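Putative ABC-transporter ATP-binding protein (Alicyclobacillus acidocaldarius, PDB 1Z47) probably binds and hydrolyses ATP as the nucleotide-binding subunit of an ABC transporter thought to carry sulfate. Local coordinates at residues B[22-27]-B[54-59]; B[59-64]-B[72-77]; B[199-204]-B[210-215]; B[154-159]-B[165-170]; B[238-243]-B[279-284]. One frame throughout, in Å; residues are numbered along the deposited sequence.

Contact 1. Residues B[22-27]-B[54-59]; sequences KIYPGG and KTTILR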
# COMPACT_ATOMS: atom_id res chain seq x y z
N LYS B 22 21.19 9.91 19.37
CA LYS B 22 20.76 11.23 18.93
C LYS B 22 19.34 11.31 19.46
O LYS B 22 18.41 10.77 18.86
CB LYS B 22 20.77 11.30 17.41
CG LYS B 22 21.37 12.56 16.84
CD LYS B 22 20.49 13.77 17.01
CE LYS B 22 21.00 14.88 16.09
NZ LYS B 22 20.24 16.14 16.21
N ILE B 23 19.17 12.00 20.58
CA ILE B 23 17.87 12.10 21.24
C ILE B 23 17.18 13.45 21.05
O ILE B 23 17.81 14.50 21.16
CB ILE B 23 18.07 11.82 22.75
CG1 ILE B 23 18.66 10.43 22.91
CG2 ILE B 23 16.75 11.95 23.51
CD1 ILE B 23 19.32 10.20 24.25
N TYR B 24 15.89 13.41 20.76
CA TYR B 24 15.12 14.63 20.59
C TYR B 24 14.19 14.73 21.79
O TYR B 24 13.41 13.82 22.06
CB TYR B 24 14.31 14.60 19.28
CG TYR B 24 15.17 14.67 18.03
CD1 TYR B 24 15.82 13.54 17.54
CD2 TYR B 24 15.34 15.88 17.35
CE1 TYR B 24 16.64 13.61 16.39
CE2 TYR B 24 16.15 15.96 16.22
CZ TYR B 24 16.79 14.83 15.74
OH TYR B 24 17.62 14.94 14.64
N PRO B 25 14.25 15.86 22.52
CA PRO B 25 13.41 16.05 23.70
C PRO B 25 11.92 15.80 23.48
O PRO B 25 11.18 15.60 24.44
CB PRO B 25 13.69 17.50 24.08
CG PRO B 25 13.89 18.14 22.72
CD PRO B 25 14.82 17.14 22.08
N GLY B 26 11.49 15.81 22.23
CA GLY B 26 10.09 15.60 21.94
C GLY B 26 9.72 14.14 21.76
O GLY B 26 8.54 13.82 21.62
N GLY B 27 10.72 13.27 21.76
CA GLY B 27 10.47 11.85 21.58
C GLY B 27 10.77 11.39 20.17
O GLY B 27 11.86 10.87 19.88
N LYS B 54 13.85 5.85 12.28
CA LYS B 54 14.30 5.40 10.96
C LYS B 54 14.83 6.53 10.07
O LYS B 54 15.84 6.35 9.37
CB LYS B 54 13.17 4.63 10.23
CG LYS B 54 11.91 5.45 9.84
CD LYS B 54 10.82 4.49 9.33
CE LYS B 54 9.63 5.17 8.64
NZ LYS B 54 8.83 5.99 9.56
N THR B 55 14.18 7.68 10.08
CA THR B 55 14.64 8.78 9.23
C THR B 55 15.93 9.40 9.79
O THR B 55 16.88 9.70 9.03
CB THR B 55 13.53 9.86 9.10
OG1 THR B 55 12.38 9.25 8.48
CG2 THR B 55 13.98 11.02 8.22
N THR B 56 15.98 9.55 11.11
CA THR B 56 17.17 10.10 11.75
C THR B 56 18.37 9.22 11.40
O THR B 56 19.43 9.74 11.08
CB THR B 56 16.99 10.16 13.28
OG1 THR B 56 15.81 10.93 13.57
CG2 THR B 56 18.22 10.82 13.96
N ILE B 57 18.19 7.90 11.44
CA ILE B 57 19.26 6.96 11.10
C ILE B 57 19.74 7.20 9.65
O ILE B 57 20.95 7.29 9.39
CB ILE B 57 18.80 5.49 11.27
CG1 ILE B 57 18.71 5.16 12.77
CG2 ILE B 57 19.76 4.54 10.52
CD1 ILE B 57 18.26 3.72 13.07
N LEU B 58 18.79 7.27 8.71
CA LEU B 58 19.15 7.51 7.31
C LEU B 58 19.96 8.82 7.22
O LEU B 58 21.00 8.87 6.56
CB LEU B 58 17.88 7.64 6.43
CG LEU B 58 18.20 7.49 4.95
CD1 LEU B 58 18.33 6.00 4.61
CD2 LEU B 58 17.10 8.19 4.12
N ARG B 59 19.49 9.87 7.91
CA ARG B 59 20.18 11.16 7.91
C ARG B 59 21.55 11.10 8.62
O ARG B 59 22.46 11.85 8.27
CB ARG B 59 19.29 12.23 8.56
CG ARG B 59 18.02 12.51 7.76
CD ARG B 59 17.05 13.39 8.53
NE ARG B 59 17.67 14.66 8.89
CZ ARG B 59 18.07 15.58 8.01
NH1 ARG B 59 18.63 16.70 8.43
NH2 ARG B 59 17.88 15.37 6.71
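Tyr-24 and Thr-56 reach toward each other from opposite directions, the phenol from the loop after strand 15-22 and the short threonine branch from helix 54-62. CE1 is the ring atom that arrives, and it meets both arms of the threonine: Tyr-24 CE1 lies 4.0 Å from Thr-56 OG1 and equally 4.0 Å from Thr-56 CG2. The hydroxyl meets the ring obliquely. On Thr-56, OG1 sits anti to the carbonyl carbon (chi1 -57°) and CG2 anti to the backbone N, so both arms of the fork face CE1. No hydrogen bond spans the two segments; Thr-56 OG1 bonds instead to the carbonyl O of Arg-29. Lys-22 adds a looser touch, its CB 4.3 Å from Thr-56 CG2. Its long arm then runs alongside the tyrosine, where Lys-22 NZ makes a weak hydrogen bond of 3.3 Å to Tyr-24 OH, which is also bonded to Arg-29 NH1. Behind the ring, a type I turn from Tyr-24 to Gly-27 folds the chain back. By sequence, Tyr-24 is probably the aromatic residue of the A-loop, which in ABC ATPases packs against adenine, while Lys-54 and Thr-55 fit the Walker A pattern. Thr-56 and Ile-57 of the helix also pack on Val-31 of strand 31-32, and Leu-58 turns to strands 166-170 and 198-203, so the helix lies between the antiparallel sheet and the parallel core.

Contact 2. Residues B[59-64]-B[72-77]; sequences RLIAGL and VWIGGK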
# COMPACT_ATOMS: atom_id res chain seq x y z
N ARG B 59 19.49 9.87 7.91
CA ARG B 59 20.18 11.16 7.91
C ARG B 59 21.55 11.10 8.62
O ARG B 59 22.46 11.85 8.27
CB ARG B 59 19.29 12.23 8.56
CG ARG B 59 18.02 12.51 7.76
CD ARG B 59 17.05 13.39 8.53
NE ARG B 59 17.67 14.66 8.89
CZ ARG B 59 18.07 15.58 8.01
NH1 ARG B 59 18.63 16.70 8.43
NH2 ARG B 59 17.88 15.37 6.71
N LEU B 60 21.70 10.20 9.60
CA LEU B 60 22.98 10.03 10.30
C LEU B 60 24.00 9.40 9.35
O LEU B 60 25.20 9.64 9.48
CB LEU B 60 22.85 9.11 11.52
CG LEU B 60 22.74 9.62 12.97
CD1 LEU B 60 23.68 10.80 13.18
CD2 LEU B 60 21.33 10.01 13.29
N ILE B 61 23.52 8.57 8.43
CA ILE B 61 24.41 7.93 7.46
C ILE B 61 24.83 8.97 6.41
O ILE B 61 25.96 8.94 5.90
CB ILE B 61 23.71 6.75 6.74
CG1 ILE B 61 23.33 5.66 7.73
CG2 ILE B 61 24.65 6.17 5.68
CD1 ILE B 61 22.53 4.51 7.11
N ALA B 62 23.92 9.88 6.09
CA ALA B 62 24.19 10.93 5.10
C ALA B 62 25.12 12.01 5.64
O ALA B 62 25.90 12.61 4.90
CB ALA B 62 22.88 11.56 4.64
N GLY B 63 25.05 12.26 6.94
CA GLY B 63 25.88 13.29 7.52
C GLY B 63 25.03 14.52 7.71
O GLY B 63 25.51 15.55 8.15
N LEU B 64 23.75 14.40 7.36
CA LEU B 64 22.82 15.52 7.52
C LEU B 64 22.57 15.76 9.00
O LEU B 64 22.14 16.83 9.40
CB LEU B 64 21.51 15.22 6.80
CG LEU B 64 21.64 15.30 5.27
CD1 LEU B 64 20.44 14.64 4.60
CD2 LEU B 64 21.77 16.78 4.86
N VAL B 72 29.70 6.54 13.34
CA VAL B 72 29.21 5.94 12.10
C VAL B 72 30.38 5.64 11.17
O VAL B 72 31.20 6.50 10.89
CB VAL B 72 28.21 6.87 11.37
CG1 VAL B 72 28.78 8.28 11.27
CG2 VAL B 72 27.92 6.31 9.97
N TRP B 73 30.42 4.41 10.70
CA TRP B 73 31.48 3.97 9.82
C TRP B 73 30.95 3.58 8.45
O TRP B 73 29.85 3.04 8.33
CB TRP B 73 32.19 2.76 10.43
CG TRP B 73 32.98 3.10 11.63
CD1 TRP B 73 32.53 3.68 12.78
CD2 TRP B 73 34.38 2.90 11.80
NE1 TRP B 73 33.57 3.86 13.66
CE2 TRP B 73 34.72 3.39 13.08
CE3 TRP B 73 35.38 2.35 10.99
CZ2 TRP B 73 36.03 3.35 13.56
CZ3 TRP B 73 36.68 2.31 11.47
CH2 TRP B 73 36.99 2.81 12.75
N ILE B 74 31.75 3.86 7.43
CA ILE B 74 31.41 3.53 6.05
C ILE B 74 32.68 3.05 5.35
O ILE B 74 33.65 3.80 5.24
CB ILE B 74 30.83 4.76 5.30
CG1 ILE B 74 29.49 5.18 5.91
CG2 ILE B 74 30.62 4.41 3.84
CD1 ILE B 74 28.85 6.42 5.28
N GLY B 75 32.66 1.81 4.89
CA GLY B 75 33.81 1.25 4.21
C GLY B 75 34.99 1.14 5.17
O GLY B 75 36.15 1.32 4.78
N GLY B 76 34.69 0.85 6.43
CA GLY B 76 35.72 0.73 7.45
C GLY B 76 36.35 2.07 7.74
O GLY B 76 37.41 2.16 8.36
N LYS B 77 35.68 3.13 7.30
CA LYS B 77 36.17 4.49 7.48
C LYS B 77 35.29 5.32 8.42
O LYS B 77 34.15 5.65 8.10
CB LYS B 77 36.25 5.16 6.11
CG LYS B 77 36.66 6.63 6.11
CD LYS B 77 36.67 7.17 4.68
CE LYS B 77 37.03 8.65 4.63
NZ LYS B 77 37.07 9.18 3.23
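Ile-61, near the end of helix 54-62, meets Ile-74, the last residue of strand 69-74, through the far end of the latter's side chain. Ile-74 is extended, with CG1 beside the backbone N (chi1 -66°) and CD1 continuing outward. That carries CD1 across to the helix, 3.9 Å from Ile-61 O and 4.2 Å from Ile-61 CG2. Ile-61 has nearly the same torsions: with chi1 at -62° its CG1 branch lies beside the main-chain N, and it is the shorter branch, CG2, that is left near Ile-74 CD1. Val-72, two residues earlier on the same side of the strand, turns its CG1 into the space between its own N and carbonyl carbon (chi1 48°) and brings that methyl to 4.2 Å from Leu-60 O. In ABC ATPases this helix follows the P-loop, and here its end packs against strand 69-74 of the antiparallel sheet. Ile-61 also packs on Ile-15 and Phe-17 of strand 15-22. The chemistry is methyl groups against methyls and backbone oxygens, without a hydrogen bond across the segments. Arg-87 NH1 supplies a polar partner from outside, bonding to Leu-60 O and weakly to Ile-61 O, so carbonyls at the helix end can lie beside aliphatic carbon in a buried setting.

Contact 3. Residues B[199-204]-B[210-215]; sequences SVFVTH and LEVADR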
# COMPACT_ATOMS: atom_id res chain seq x y z
N SER B 199 22.69 -0.14 -0.54
CA SER B 199 21.55 0.76 -0.48
C SER B 199 20.72 0.65 0.81
O SER B 199 20.51 -0.45 1.32
CB SER B 199 20.64 0.49 -1.68
OG SER B 199 21.30 0.75 -2.91
N VAL B 200 20.25 1.79 1.29
CA VAL B 200 19.42 1.84 2.50
C VAL B 200 18.20 2.72 2.18
O VAL B 200 18.36 3.82 1.63
CB VAL B 200 20.15 2.50 3.70
CG1 VAL B 200 19.36 2.26 5.00
CG2 VAL B 200 21.57 1.94 3.84
N PHE B 201 17.00 2.26 2.53
CA PHE B 201 15.82 3.08 2.25
C PHE B 201 14.93 3.10 3.48
O PHE B 201 14.98 2.19 4.31
CB PHE B 201 15.06 2.54 1.02
CG PHE B 201 14.47 1.18 1.21
CD1 PHE B 201 13.13 1.03 1.61
CD2 PHE B 201 15.22 0.03 0.95
CE1 PHE B 201 12.57 -0.24 1.73
CE2 PHE B 201 14.68 -1.24 1.07
CZ PHE B 201 13.34 -1.38 1.47
N VAL B 202 14.15 4.16 3.61
CA VAL B 202 13.26 4.35 4.75
C VAL B 202 11.84 3.97 4.34
O VAL B 202 11.43 4.25 3.21
CB VAL B 202 13.30 5.83 5.21
CG1 VAL B 202 12.08 6.18 6.06
CG2 VAL B 202 14.61 6.09 6.00
N THR B 203 11.10 3.33 5.24
CA THR B 203 9.73 2.95 4.91
C THR B 203 8.87 2.60 6.13
O THR B 203 9.35 2.07 7.13
CB THR B 203 9.71 1.76 3.91
OG1 THR B 203 8.37 1.50 3.50
CG2 THR B 203 10.28 0.53 4.54
N HIS B 204 7.58 2.90 6.05
CA HIS B 204 6.66 2.56 7.12
C HIS B 204 5.71 1.47 6.62
O HIS B 204 4.73 1.11 7.30
CB HIS B 204 5.90 3.81 7.60
CG HIS B 204 5.19 4.55 6.50
ND1 HIS B 204 4.11 4.03 5.83
CD2 HIS B 204 5.41 5.78 5.97
CE1 HIS B 204 3.69 4.90 4.93
NE2 HIS B 204 4.46 5.97 5.00
N LEU B 210 9.52 -6.23 2.78
CA LEU B 210 9.67 -7.65 2.45
C LEU B 210 9.96 -7.84 0.97
O LEU B 210 10.71 -8.74 0.57
CB LEU B 210 8.40 -8.44 2.77
CG LEU B 210 7.92 -8.55 4.22
CD1 LEU B 210 6.53 -9.23 4.22
CD2 LEU B 210 8.91 -9.34 5.07
N GLU B 211 9.35 -6.99 0.15
CA GLU B 211 9.50 -7.09 -1.28
C GLU B 211 10.86 -6.78 -1.87
O GLU B 211 11.33 -7.49 -2.76
CB GLU B 211 8.49 -6.19 -1.97
CG GLU B 211 8.78 -6.04 -3.44
CD GLU B 211 7.72 -6.64 -4.31
OE1 GLU B 211 7.06 -7.63 -3.90
OE2 GLU B 211 7.55 -6.12 -5.43
N VAL B 212 11.50 -5.72 -1.39
CA VAL B 212 12.78 -5.36 -1.97
C VAL B 212 14.03 -5.48 -1.12
O VAL B 212 15.12 -5.53 -1.67
CB VAL B 212 12.74 -3.92 -2.56
CG1 VAL B 212 11.59 -3.78 -3.56
CG2 VAL B 212 12.59 -2.92 -1.46
N ALA B 213 13.90 -5.56 0.20
CA ALA B 213 15.10 -5.62 1.04
C ALA B 213 15.76 -6.99 1.22
O ALA B 213 15.08 -8.02 1.24
CB ALA B 213 14.81 -5.01 2.40
N ASP B 214 17.09 -6.97 1.34
CA ASP B 214 17.85 -8.20 1.60
C ASP B 214 17.62 -8.50 3.09
O ASP B 214 17.35 -9.64 3.46
CB ASP B 214 19.33 -7.97 1.30
CG ASP B 214 19.58 -7.78 -0.19
OD1 ASP B 214 20.25 -6.80 -0.55
OD2 ASP B 214 19.11 -8.62 -0.96
N ARG B 215 17.75 -7.46 3.91
CA ARG B 215 17.47 -7.56 5.35
C ARG B 215 16.74 -6.30 5.81
O ARG B 215 16.92 -5.20 5.28
CB ARG B 215 18.75 -7.74 6.19
CG ARG B 215 19.34 -9.16 6.10
CD ARG B 215 20.42 -9.35 7.13
NE ARG B 215 21.52 -8.42 6.91
CZ ARG B 215 22.41 -8.09 7.83
NH1 ARG B 215 22.33 -8.62 9.06
NH2 ARG B 215 23.40 -7.26 7.53
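Phe-201 projects from strand 198-203 to meet Val-212 and Ala-213, where helix 206-212 runs out. Its CG lies between the backbone N and carbonyl carbon (chi1 65°), which lifts the ring off the sheet toward the helix. Along the second segment, Leu-210 faces away from the strand and packs on Phe-308 of the second subunit, and Glu-211 leads its carboxylate off to a salt bridge with Lys-309 of that subunit. Val-212 is the first to touch: its CG2 presses on the far end of the ring, 3.4 Å from Phe-201 CZ and 3.7 Å from Phe-201 CE2. The first distance is tight for two carbons, and the side chains pass at a slant. The same methyl is still within 4.2 Å of Phe-201 CE1, so it lies nearest the CZ corner and leans to the CE2 side. The strand beneath belongs to the parallel core of the P-loop NTPase fold, between strands 43-47 and 166-170, and His-204 at its end is, by sequence, probably the H-loop histidine of ABC ATPases; its ND1 bonds to Thr-178 OG1 of the second subunit. Ala-213, the first residue to leave helical angles, sets its CB 4.0 Å from both Phe-201 CE2 and Phe-201 CZ, approaching the ring obliquely, as the valine methyl does. The chain then turns through Asp-214, which forms a salt bridge with Arg-189, and enters strand 215-220 at Arg-215, whose guanidinium forms one with Glu-42.

Contact 4. Residues B[154-159]-B[165-170]; sequences VALARA and QVLLFD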
# COMPACT_ATOMS: atom_id res chain seq x y z
N VAL B 154 15.47 9.86 -13.42
CA VAL B 154 16.52 10.85 -13.63
C VAL B 154 17.24 11.17 -12.32
O VAL B 154 18.46 11.32 -12.28
CB VAL B 154 15.96 12.17 -14.27
CG1 VAL B 154 17.07 13.20 -14.43
CG2 VAL B 154 15.34 11.87 -15.64
N ALA B 155 16.49 11.25 -11.23
CA ALA B 155 17.06 11.55 -9.92
C ALA B 155 18.01 10.42 -9.50
O ALA B 155 19.09 10.66 -8.95
CB ALA B 155 15.92 11.72 -8.86
N LEU B 156 17.63 9.18 -9.77
CA LEU B 156 18.50 8.06 -9.42
C LEU B 156 19.77 8.11 -10.29
O LEU B 156 20.87 7.79 -9.82
CB LEU B 156 17.77 6.72 -9.62
CG LEU B 156 18.56 5.42 -9.35
CD1 LEU B 156 19.13 5.43 -7.93
CD2 LEU B 156 17.63 4.22 -9.54
N ALA B 157 19.63 8.55 -11.55
CA ALA B 157 20.80 8.65 -12.44
C ALA B 157 21.80 9.71 -11.93
O ALA B 157 23.02 9.47 -11.90
CB ALA B 157 20.35 8.97 -13.88
N ARG B 158 21.28 10.87 -11.53
CA ARG B 158 22.08 11.97 -10.99
C ARG B 158 22.84 11.52 -9.75
O ARG B 158 24.03 11.79 -9.61
CB ARG B 158 21.19 13.16 -10.59
CG ARG B 158 21.91 14.29 -9.84
CD ARG B 158 21.01 15.51 -9.65
NE ARG B 158 19.84 15.21 -8.83
CZ ARG B 158 18.85 16.06 -8.55
NH1 ARG B 158 17.83 15.67 -7.79
NH2 ARG B 158 18.86 17.29 -9.04
N ALA B 159 22.15 10.84 -8.85
CA ALA B 159 22.76 10.35 -7.61
C ALA B 159 23.88 9.35 -7.89
O ALA B 159 24.89 9.36 -7.21
CB ALA B 159 21.70 9.70 -6.69
N GLN B 165 29.41 5.13 -2.99
CA GLN B 165 29.62 3.85 -2.30
C GLN B 165 28.27 3.42 -1.71
O GLN B 165 27.90 2.24 -1.73
CB GLN B 165 30.59 4.02 -1.13
CG GLN B 165 32.07 3.83 -1.41
CD GLN B 165 32.88 3.85 -0.12
OE1 GLN B 165 32.68 3.01 0.77
NE2 GLN B 165 33.80 4.81 0.00
N VAL B 166 27.56 4.41 -1.16
CA VAL B 166 26.27 4.18 -0.54
C VAL B 166 25.17 5.00 -1.22
O VAL B 166 25.36 6.15 -1.60
CB VAL B 166 26.31 4.53 0.97
CG1 VAL B 166 24.98 4.18 1.62
CG2 VAL B 166 27.45 3.75 1.67
N LEU B 167 24.00 4.37 -1.34
CA LEU B 167 22.84 4.99 -1.96
C LEU B 167 21.75 5.07 -0.86
O LEU B 167 21.40 4.04 -0.27
CB LEU B 167 22.40 4.09 -3.12
CG LEU B 167 21.69 4.70 -4.33
CD1 LEU B 167 22.56 5.79 -4.96
CD2 LEU B 167 21.42 3.59 -5.35
N LEU B 168 21.26 6.28 -0.59
CA LEU B 168 20.22 6.49 0.42
C LEU B 168 18.88 6.99 -0.15
O LEU B 168 18.83 8.01 -0.85
CB LEU B 168 20.71 7.51 1.45
CG LEU B 168 22.08 7.17 2.07
CD1 LEU B 168 22.47 8.25 3.06
CD2 LEU B 168 22.00 5.80 2.74
N PHE B 169 17.79 6.29 0.17
CA PHE B 169 16.46 6.71 -0.33
C PHE B 169 15.57 7.17 0.82
O PHE B 169 15.36 6.41 1.76
CB PHE B 169 15.77 5.54 -1.04
CG PHE B 169 16.50 5.04 -2.25
CD1 PHE B 169 17.61 4.22 -2.13
CD2 PHE B 169 16.08 5.42 -3.53
CE1 PHE B 169 18.31 3.78 -3.25
CE2 PHE B 169 16.77 4.99 -4.66
CZ PHE B 169 17.88 4.16 -4.52
N ASP B 170 15.07 8.40 0.77
CA ASP B 170 14.18 8.86 1.83
C ASP B 170 12.75 8.99 1.31
O ASP B 170 12.32 10.10 0.96
CB ASP B 170 14.64 10.20 2.39
CG ASP B 170 13.94 10.57 3.69
OD1 ASP B 170 14.16 11.70 4.17
OD2 ASP B 170 13.18 9.74 4.25
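Leu-156 of helix 148-160 rests one methyl, CD1, against the neighbouring ends of Leu-167 and Phe-169 of strand 166-170, and this is the tight part of the contact. Leu-156 CD1 lies 3.8 Å from Phe-169 CZ and 3.9 Å from Leu-167 CD2, so a single branch serves both partners. The extended torsion of the leucine, CG swung opposite the main-chain nitrogen (chi1 178°), brings that methyl nearer the strand than its first bond alone would. The two leucine side chains cross at about a right angle, and the methyl meets the phenylalanine ring obliquely. By sequence, the strand is probably the Walker B strand of ABC ATPases, ending at Asp-170, and the helix appears to begin in the LSGGQ signature. Their axes run at 147°, closer to antiparallel than parallel, and approach to 10.4 Å, a gap bridged by side chains alone. Phe-169 also packs on Val-92 of strand 89-93 and on Phe-201 of strand 198-203. The packing is looser one helical turn on, where Ala-159 points toward the strand but is short: its CB stands 4.4 Å from Leu-167 CD1. Loose or tight, all four touching residues are buried, whereas Ala-155, next to Leu-156 on the helix, is partly exposed.

Contact 5. Residues B[238-243]-B[279-284]; sequences GTLFVA and EVAVVV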
# COMPACT_ATOMS: atom_id res chain seq x y z
N GLY B 238 11.23 -11.48 16.59
CA GLY B 238 11.92 -11.46 17.87
C GLY B 238 11.10 -10.88 19.00
O GLY B 238 11.32 -11.19 20.16
N THR B 239 10.14 -10.02 18.68
CA THR B 239 9.32 -9.42 19.72
C THR B 239 7.88 -9.31 19.26
O THR B 239 7.57 -9.50 18.08
CB THR B 239 9.83 -8.02 20.06
OG1 THR B 239 9.61 -7.15 18.94
CG2 THR B 239 11.32 -8.05 20.39
N LEU B 240 7.00 -9.00 20.21
CA LEU B 240 5.61 -8.87 19.86
C LEU B 240 5.48 -7.73 18.84
O LEU B 240 4.65 -7.81 17.92
CB LEU B 240 4.78 -8.55 21.11
CG LEU B 240 3.32 -8.15 20.89
CD1 LEU B 240 2.53 -9.29 20.22
CD2 LEU B 240 2.71 -7.83 22.26
N PHE B 241 6.30 -6.69 18.99
CA PHE B 241 6.22 -5.58 18.04
C PHE B 241 6.52 -6.04 16.62
O PHE B 241 5.79 -5.68 15.69
CB PHE B 241 7.19 -4.42 18.38
CG PHE B 241 7.05 -3.26 17.43
CD1 PHE B 241 5.96 -2.40 17.53
CD2 PHE B 241 7.94 -3.09 16.37
CE1 PHE B 241 5.75 -1.39 16.60
CE2 PHE B 241 7.74 -2.07 15.41
CZ PHE B 241 6.64 -1.23 15.52
N VAL B 242 7.59 -6.82 16.44
CA VAL B 242 7.93 -7.32 15.10
C VAL B 242 6.80 -8.21 14.60
O VAL B 242 6.36 -8.11 13.45
CB VAL B 242 9.27 -8.16 15.08
CG1 VAL B 242 9.54 -8.66 13.65
CG2 VAL B 242 10.44 -7.30 15.55
N ALA B 243 6.28 -9.05 15.49
CA ALA B 243 5.19 -9.94 15.13
C ALA B 243 3.93 -9.20 14.68
O ALA B 243 3.22 -9.65 13.78
CB ALA B 243 4.88 -10.88 16.31
N GLU B 279 -0.35 -12.64 31.73
CA GLU B 279 -1.05 -12.42 30.46
C GLU B 279 -0.07 -12.51 29.28
O GLU B 279 1.10 -12.14 29.41
CB GLU B 279 -1.72 -11.04 30.47
CG GLU B 279 -2.80 -10.91 31.53
CD GLU B 279 -3.45 -9.55 31.54
OE1 GLU B 279 -2.74 -8.55 31.33
OE2 GLU B 279 -4.67 -9.47 31.77
N VAL B 280 -0.55 -13.02 28.15
CA VAL B 280 0.29 -13.12 26.94
C VAL B 280 -0.53 -12.58 25.79
O VAL B 280 -1.77 -12.46 25.89
CB VAL B 280 0.64 -14.59 26.55
CG1 VAL B 280 1.46 -15.26 27.61
CG2 VAL B 280 -0.66 -15.38 26.33
N ALA B 281 0.17 -12.25 24.70
CA ALA B 281 -0.49 -11.80 23.48
C ALA B 281 -0.42 -13.02 22.56
O ALA B 281 0.65 -13.61 22.38
CB ALA B 281 0.29 -10.62 22.82
N VAL B 282 -1.55 -13.42 22.02
CA VAL B 282 -1.55 -14.53 21.08
C VAL B 282 -1.58 -13.81 19.72
O VAL B 282 -2.39 -12.90 19.51
CB VAL B 282 -2.81 -15.39 21.20
CG1 VAL B 282 -2.60 -16.72 20.50
CG2 VAL B 282 -3.15 -15.56 22.64
N VAL B 283 -0.69 -14.21 18.81
CA VAL B 283 -0.65 -13.60 17.48
C VAL B 283 -0.98 -14.69 16.44
O VAL B 283 -0.29 -15.70 16.36
CB VAL B 283 0.74 -12.98 17.20
CG1 VAL B 283 0.77 -12.30 15.83
CG2 VAL B 283 1.03 -11.93 18.26
N VAL B 284 -2.04 -14.47 15.68
CA VAL B 284 -2.45 -15.45 14.67
C VAL B 284 -2.69 -14.74 13.34
O VAL B 284 -3.52 -13.83 13.26
CB VAL B 284 -3.76 -16.20 15.11
CG1 VAL B 284 -4.20 -17.20 14.04
CG2 VAL B 284 -3.53 -16.88 16.48
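Leu-240 and Ala-243, one turn of helix 240-245, lie over alternate residues of strand 279-284, with CA atoms 7.7 Å apart for Leu-240 and Ala-281 and 7.3 Å apart for Ala-243 and Val-283. The strand is the middle one of a three-stranded antiparallel sheet, flanked by 250-255 and 351-354, in a region assigned to the OB-like C-terminal regulatory domain of CysA. The helix comes from the ATPase side of the chain, and the contact joins the two parts by packing alone. Leu-240 is the main link: a chi1 of 170° stretches the side chain away from its own N, and it lays both branches on the strand. Its CD1 comes 3.6 Å from Val-283 CG2, and both Leu-240 CD1 and Leu-240 CD2 stand 3.7 Å from Ala-281 CB. The leucine and valine side chains meet at a slant. Val-283 offers its other methyl to the helix more loosely, its CG1 being 4.4 Å from Ala-243 CB. Phe-353 of strand 351-354 touches both Leu-240 and Ala-243 and widens the apolar patch. The helix start is held by Thr-239 as N-cap: its OG1, also bonded to Glu-225 OE1, accepts a nearly straight hydrogen bond from Val-242 N, 3.2 Å long at 167°.

How the contacts relate
From the N terminus, contact 1 closes a loop that contains strands 31-32, 34-38 and 43-47, and contact 2 follows at once, the two meeting at Arg-59 on helix 54-62. Contact 4 (154-170) comes next, then contact 3 (199-215), each a short closure between a strand and a helix, and contact 5 closes a longer excursion into the C-terminal region. All run in series; none nests or crosses. Contacts 3 and 4 share a sheet, strands 166-170 and 198-203 pairing side by side, while Leu-58, Ile-61 and Ala-62 lay helix 54-62 on it. Contact 5 stands apart, about 36 Å from contact 4 between centres.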